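Local coordinates for protein cpftsy (Physcomitrella patens, PDB 4AK9) that probably acts as the chloroplast signal recognition particle receptor, an SRP-type GTPase that helps target proteins to the thylakoid membrane, at residues Gln17-Phe20 with Ser21-Lys25; Lys68-Asp71 with Thr72-Asp76. All blocks are in the same frame, centred on the assembly; numbering follows the deposited sequence.

Contact 1: residues Gln17-Phe20 with Ser21-Lys25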
ATOM      1  N   GLN A  17     -10.109   4.050  24.400  1.00 40.63           N
ATOM      2  CA  GLN A  17     -10.876   2.923  23.841  1.00 40.75           C
ATOM      3  C   GLN A  17     -11.309   3.174  22.392  1.00 38.46           C
ATOM      4  O   GLN A  17     -11.418   2.237  21.604  1.00 35.61           O
ATOM      5  CB  GLN A  17     -12.060   2.496  24.737  1.00 51.64           C
ATOM      6  CG  GLN A  17     -12.985   1.391  24.141  1.00 52.85           C
ATOM      7  CD  GLN A  17     -12.290   0.053  23.828  1.00 55.44           C
ATOM      8  OE1 GLN A  17     -12.572  -0.567  22.794  1.00 56.24           O
ATOM      9  NE2 GLN A  17     -11.405  -0.403  24.727  1.00 49.54           N
ATOM     10  N   LEU A  18     -11.547   4.433  22.037  1.00 36.48           N
ATOM     11  CA  LEU A  18     -11.825   4.754  20.634  1.00 36.40           C
ATOM     12  C   LEU A  18     -10.601   4.464  19.739  1.00 29.69           C
ATOM     13  O   LEU A  18     -10.756   3.935  18.641  1.00 28.09           O
ATOM     14  CB  LEU A  18     -12.270   6.208  20.464  1.00 34.69           C
ATOM     15  CG  LEU A  18     -13.710   6.503  20.894  1.00 43.88           C
ATOM     16  CD1 LEU A  18     -14.055   7.980  20.703  1.00 36.79           C
ATOM     17  CD2 LEU A  18     -14.671   5.623  20.106  1.00 43.32           C
ATOM     18  N   LEU A  19      -9.401   4.826  20.206  1.00 30.24           N
ATOM     19  CA  LEU A  19      -8.172   4.486  19.471  1.00 30.38           C
ATOM     20  C   LEU A  19      -8.001   2.970  19.372  1.00 29.02           C
ATOM     21  O   LEU A  19      -7.663   2.422  18.314  1.00 26.82           O
ATOM     22  CB  LEU A  19      -6.932   5.053  20.151  1.00 29.82           C
ATOM     23  CG  LEU A  19      -6.502   6.501  19.958  1.00 36.76           C
ATOM     24  CD1 LEU A  19      -5.027   6.592  20.337  1.00 40.43           C
ATOM     25  CD2 LEU A  19      -6.732   6.978  18.520  1.00 33.94           C
ATOM     26  N   PHE A  20      -8.251   2.291  20.484  1.00 27.75           N
ATOM     27  CA  PHE A  20      -8.091   0.852  20.525  1.00 27.33           C
ATOM     28  C   PHE A  20      -9.002   0.141  19.545  1.00 28.35           C
ATOM     29  O   PHE A  20      -8.577  -0.722  18.772  1.00 27.75           O
ATOM     30  CB  PHE A  20      -8.353   0.339  21.932  1.00 34.36           C
ATOM     31  CG  PHE A  20      -7.912  -1.061  22.120  1.00 33.31           C
ATOM     32  CD1 PHE A  20      -6.569  -1.346  22.315  1.00 37.22           C
ATOM     33  CD2 PHE A  20      -8.819  -2.099  22.057  1.00 40.42           C
ATOM     34  CE1 PHE A  20      -6.140  -2.652  22.461  1.00 37.21           C
ATOM     35  CE2 PHE A  20      -8.389  -3.416  22.210  1.00 36.58           C
ATOM     36  CZ  PHE A  20      -7.053  -3.676  22.408  1.00 38.34           C
ATOM     37  N   SER A  21     -10.277   0.492  19.557  1.00 24.89           N
ATOM     38  CA  SER A  21     -11.188  -0.148  18.621  1.00 31.56           C
ATOM     39  C   SER A  21     -10.905   0.302  17.193  1.00 31.45           C
ATOM     40  O   SER A  21     -11.044  -0.486  16.246  1.00 27.12           O
ATOM     41  CB  SER A  21     -12.646   0.115  18.993  1.00 36.24           C
ATOM     42  OG  SER A  21     -12.986   1.463  18.732  1.00 38.19           O
ATOM     43  N   GLY A  22     -10.526   1.573  17.039  1.00 26.85           N
ATOM     44  CA  GLY A  22     -10.215   2.111  15.718  1.00 28.83           C
ATOM     45  C   GLY A  22      -9.094   1.368  14.990  1.00 29.08           C
ATOM     46  O   GLY A  22      -9.131   1.175  13.772  1.00 28.35           O
ATOM     47  N   PHE A  23      -8.089   0.937  15.734  1.00 21.82           N
ATOM     48  CA  PHE A  23      -6.983   0.226  15.113  1.00 22.91           C
ATOM     49  C   PHE A  23      -7.069  -1.299  15.173  1.00 23.92           C
ATOM     50  O   PHE A  23      -6.069  -1.971  14.942  1.00 21.80           O
ATOM     51  CB  PHE A  23      -5.654   0.748  15.657  1.00 23.26           C
ATOM     52  CG  PHE A  23      -5.332   2.134  15.173  1.00 26.19           C
ATOM     53  CD1 PHE A  23      -4.857   2.329  13.888  1.00 25.56           C
ATOM     54  CD2 PHE A  23      -5.581   3.245  15.967  1.00 26.53           C
ATOM     55  CE1 PHE A  23      -4.586   3.603  13.411  1.00 25.19           C
ATOM     56  CE2 PHE A  23      -5.297   4.543  15.496  1.00 27.04           C
ATOM     57  CZ  PHE A  23      -4.800   4.717  14.216  1.00 24.93           C
ATOM     58  N   SER A  24      -8.256  -1.844  15.454  1.00 22.34           N
ATOM     59  CA  SER A  24      -8.353  -3.304  15.635  1.00 24.41           C
ATOM     60  C   SER A  24      -7.961  -4.085  14.379  1.00 26.07           C
ATOM     61  O   SER A  24      -7.307  -5.133  14.475  1.00 25.45           O
ATOM     62  CB  SER A  24      -9.741  -3.730  16.137  1.00 31.19           C
ATOM     63  OG  SER A  24     -10.727  -3.543  15.143  1.00 34.20           O
ATOM     64  N   LYS A  25      -8.340  -3.599  13.196  1.00 26.95           N
ATOM     65  CA  LYS A  25      -7.943  -4.340  11.988  1.00 29.44           C
ATOM     66  C   LYS A  25      -6.446  -4.314  11.746  1.00 26.17           C
ATOM     67  O   LYS A  25      -5.857  -5.321  11.325  1.00 27.36           O
ATOM     68  CB  LYS A  25      -8.682  -3.846  10.748  1.00 30.67           C
ATOM     69  CG  LYS A  25     -10.166  -4.126  10.778  1.00 38.65           C
ATOM     70  CD  LYS A  25     -10.669  -4.450   9.377  1.00 47.48           C
ATOM     71  CE  LYS A  25     -12.116  -3.986   9.180  1.00 48.04           C
ATOM     72  NZ  LYS A  25     -13.153  -4.930   9.719  1.00 58.53           N
TER

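Contact 2: residues Lys68-Asp71 with Thr72-Asp76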
ATOM      1  N   LYS A  68      14.109   1.024   7.934  1.00 22.03           N
ATOM      2  CA  LYS A  68      14.832   1.692   9.006  1.00 25.33           C
ATOM      3  C   LYS A  68      14.412   1.229  10.401  1.00 29.01           C
ATOM      4  O   LYS A  68      15.237   1.212  11.317  1.00 27.08           O
ATOM      5  CB  LYS A  68      14.739   3.203   8.883  1.00 30.52           C
ATOM      6  CG  LYS A  68      13.393   3.737   9.213  1.00 31.96           C
ATOM      7  CD  LYS A  68      13.442   5.249   9.296  1.00 36.16           C
ATOM      8  CE  LYS A  68      13.946   5.848   8.005  1.00 38.68           C
ATOM      9  NZ  LYS A  68      13.615   7.297   7.938  1.00 41.47           N
ATOM     10  N   ILE A  69      13.143   0.845  10.571  1.00 21.48           N
ATOM     11  CA  ILE A  69      12.717   0.259  11.844  1.00 25.56           C
ATOM     12  C   ILE A  69      13.445  -1.039  12.146  1.00 23.48           C
ATOM     13  O   ILE A  69      13.982  -1.220  13.238  1.00 29.22           O
ATOM     14  CB  ILE A  69      11.199  -0.015  11.854  1.00 20.16           C
ATOM     15  CG1 ILE A  69      10.460   1.317  11.891  1.00 21.33           C
ATOM     16  CG2 ILE A  69      10.818  -0.862  13.061  1.00 24.02           C
ATOM     17  CD1 ILE A  69       8.961   1.220  11.602  1.00 20.23           C
ATOM     18  N   VAL A  70      13.465  -1.948  11.179  1.00 22.67           N
ATOM     19  CA  VAL A  70      14.052  -3.256  11.407  1.00 22.94           C
ATOM     20  C   VAL A  70      15.590  -3.199  11.425  1.00 27.51           C
ATOM     21  O   VAL A  70      16.231  -3.915  12.209  1.00 28.23           O
ATOM     22  CB  VAL A  70      13.474  -4.280  10.409  1.00 25.73           C
ATOM     23  CG1 VAL A  70      14.143  -5.648  10.534  1.00 29.68           C
ATOM     24  CG2 VAL A  70      11.942  -4.409  10.642  1.00 26.45           C
ATOM     25  N   ASP A  71      16.173  -2.307  10.627  1.00 26.15           N
ATOM     26  CA  ASP A  71      17.635  -2.204  10.528  1.00 30.34           C
ATOM     27  C   ASP A  71      18.249  -1.834  11.871  1.00 31.76           C
ATOM     28  O   ASP A  71      19.264  -2.396  12.263  1.00 29.36           O
ATOM     29  CB  ASP A  71      18.044  -1.210   9.449  1.00 28.69           C
ATOM     30  CG  ASP A  71      19.367  -1.583   8.774  1.00 47.31           C
ATOM     31  OD1 ASP A  71      19.745  -2.781   8.766  1.00 42.63           O
ATOM     32  OD2 ASP A  71      20.033  -0.666   8.248  1.00 59.00           O
ATOM     33  N   THR A  72      17.603  -0.929  12.602  1.00 26.85           N
ATOM     34  CA  THR A  72      18.035  -0.588  13.964  1.00 28.95           C
ATOM     35  C   THR A  72      18.035  -1.818  14.903  1.00 29.19           C
ATOM     36  O   THR A  72      18.946  -1.998  15.735  1.00 34.08           O
ATOM     37  CB  THR A  72      17.114   0.517  14.537  1.00 31.01           C
ATOM     38  OG1 THR A  72      17.131   1.647  13.652  1.00 38.13           O
ATOM     39  CG2 THR A  72      17.584   0.948  15.899  1.00 39.21           C
ATOM     40  N   ILE A  73      17.017  -2.662  14.772  1.00 26.10           N
ATOM     41  CA  ILE A  73      16.919  -3.889  15.545  1.00 27.80           C
ATOM     42  C   ILE A  73      18.041  -4.855  15.179  1.00 29.93           C
ATOM     43  O   ILE A  73      18.648  -5.476  16.069  1.00 29.75           O
ATOM     44  CB  ILE A  73      15.558  -4.574  15.324  1.00 26.38           C
ATOM     45  CG1 ILE A  73      14.424  -3.688  15.862  1.00 25.66           C
ATOM     46  CG2 ILE A  73      15.502  -5.987  15.946  1.00 23.29           C
ATOM     47  CD1 ILE A  73      13.050  -4.202  15.480  1.00 25.95           C
ATOM     48  N   ARG A  74      18.307  -4.992  13.875  1.00 25.63           N
ATOM     49  CA  ARG A  74      19.401  -5.838  13.389  1.00 28.70           C
ATOM     50  C   ARG A  74      20.742  -5.425  14.016  1.00 34.14           C
ATOM     51  O   ARG A  74      21.511  -6.305  14.436  1.00 33.54           O
ATOM     52  CB  ARG A  74      19.523  -5.820  11.844  1.00 25.81           C
ATOM     53  CG  ARG A  74      18.264  -6.278  11.080  1.00 28.07           C
ATOM     54  CD  ARG A  74      18.430  -6.227   9.529  1.00 33.80           C
ATOM     55  NE  ARG A  74      17.129  -6.313   8.858  1.00 29.31           N
ATOM     56  CZ  ARG A  74      16.540  -7.447   8.456  1.00 34.51           C
ATOM     57  NH1 ARG A  74      17.157  -8.613   8.623  1.00 30.52           N
ATOM     58  NH2 ARG A  74      15.332  -7.411   7.873  1.00 32.33           N
ATOM     59  N   LYS A  75      21.032  -4.115  14.054  1.00 34.00           N
ATOM     60  CA  LYS A  75      22.298  -3.613  14.635  1.00 37.19           C
ATOM     61  C   LYS A  75      22.365  -3.901  16.131  1.00 38.12           C
ATOM     62  O   LYS A  75      23.411  -4.310  16.646  1.00 42.38           O
ATOM     63  CB  LYS A  75      22.488  -2.103  14.448  1.00 40.26           C
ATOM     64  CG  LYS A  75      22.051  -1.538  13.113  1.00 48.34           C
ATOM     65  CD  LYS A  75      23.088  -1.701  12.026  1.00 48.08           C
ATOM     66  CE  LYS A  75      22.647  -0.917  10.796  1.00 54.62           C
ATOM     67  NZ  LYS A  75      23.715  -0.840   9.748  1.00 64.43           N
ATOM     68  N   ASP A  76      21.261  -3.650  16.832  1.00 33.69           N
ATOM     69  CA  ASP A  76      21.207  -3.884  18.278  1.00 38.41           C
ATOM     70  C   ASP A  76      21.390  -5.370  18.612  1.00 44.12           C
ATOM     71  O   ASP A  76      21.975  -5.729  19.656  1.00 39.02           O
ATOM     72  CB  ASP A  76      19.895  -3.347  18.878  1.00 39.12           C
ATOM     73  CG  ASP A  76      19.815  -1.814  18.859  1.00 41.92           C
ATOM     74  OD1 ASP A  76      20.816  -1.155  18.500  1.00 49.50           O
ATOM     75  OD2 ASP A  76      18.750  -1.261  19.214  1.00 45.36           O
TER

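Contact 1: residues Gln17-Phe20 with Ser21-Lys25
L19 and F23 meet across the last turn of helix 16-22, at a helix-to-helix junction near the N-terminal end of this SRP-type GTPase. The short helix breaks at F23, the first residue to leave helical geometry; F23 also occupies the N-cap position of helix 24-30. Three backbone bonds close this turn. S21 N reaches Q17 O at 2.9 Å, G22 N takes L18 O at 2.9 Å and F23 N takes L19 O at 3.0 Å. Past the break, S24 N turns back to S21 O at 3.2 Å.

A side-chain hydroxyl adds weaker bonds. S21 OG sits between its own backbone N and carbonyl carbon, which points it back along the turn, and its one proton has two candidates, L18 O at 3.3 Å and Q17 O at 3.4 Å. Both are weak, and which one is used is not settled. From the following helix, R27 hydrogen-bonds F20 O and makes a cation-pi contact with the F20 ring.

Apolar packing carries the inner face. With CG anti to the carbonyl carbon in both residues (chi1 -82° in L19, -71° in F23), the side chains lie side by side and point the same way. There the F23 ring also meets F312 edge-to-face and touches L316, while L19 packs on S311, all three on the C-terminal helix 309-316. An alanine in place of F23 would lose the ring, which would probably open a gap beside L19 and leave F312 without this edge-to-face partner.

The CD2 methyl of L19 lies 4.1 Å from F23 CE2, and L19 O lies at the edge of the F23 ring, near its plane, 3.2 Å from F23 CD2.

Contact 2: residues Lys68-Asp71 with Thr72-Asp76
R74 starts with CG anti to its carbonyl carbon (chi1 -59°) and then runs extended from CG to NE, which lays its guanidinium back beside V70, one turn earlier. V70 meets it with CG1, 3.4 Å from R74 NH2. K75 takes a different course: a bend at chi2 (-83°) brings its chain back to D71.

D71 therefore sits between two cations without gripping either closely. Its OD2 lies 3.7 Å from K75 CE and makes a long salt bridge to K75 NZ at 4.0 Å. On the other branch, D71 OD1 rests against the aliphatic R74 CD at 3.8 Å. The R74 NE atom is 4.4 Å from D71 OD1, beyond salt-bridge range, and the carboxylate and guanidinium planes are 56° apart. The charged end of R74 is instead taken up by acids of helix 45-58: E53 and D50 hold NH2, and E46 holds NH1.

Helical i to i+4 bonds run underneath. R74 N binds V70 O at 2.9 Å, and K75 N binds D71 O. K68 O has two donors, both from T72: the hydroxyl OG1 at 3.0 Å, approaching nearly along the C=O axis, and the backbone N in a weak bond at 3.4 Å. In this way a helix carbonyl whose backbone bond is stretched gains a second grip from the threonine.

The whole contact belongs to helix 63-78 in the helical bundle of the SRP54-type family, the N domain of these GTPases. V70 and R74 face helix 45-58, where both touch L49, while on helix 85-101 I69 packs on L92 and L99, and I73 on N95. K68 reaches further, to a salt bridge with D286 on helix 280-288.

Overall arrangement
Contact 1 comes first along the chain, at the junction of helices 16-22 and 24-30, and is complete before contact 2 begins on helix 63-78. They share no helix and do not touch: their centres are 27 Å apart and their nearest atoms about 14 Å. Contact 1 lies nearer the centre of the chain and ties the N-terminal helices to helix 309-316 at the C-terminal end. Contact 2 lies further out in the helical bundle, between helices 45-58 and 85-101, and its helix also reaches a helix of the GTPase part. Together they mark two places where the N-terminal helical region meets later parts of the chain, consistent with the joined N and G domains of SRP-type GTPases.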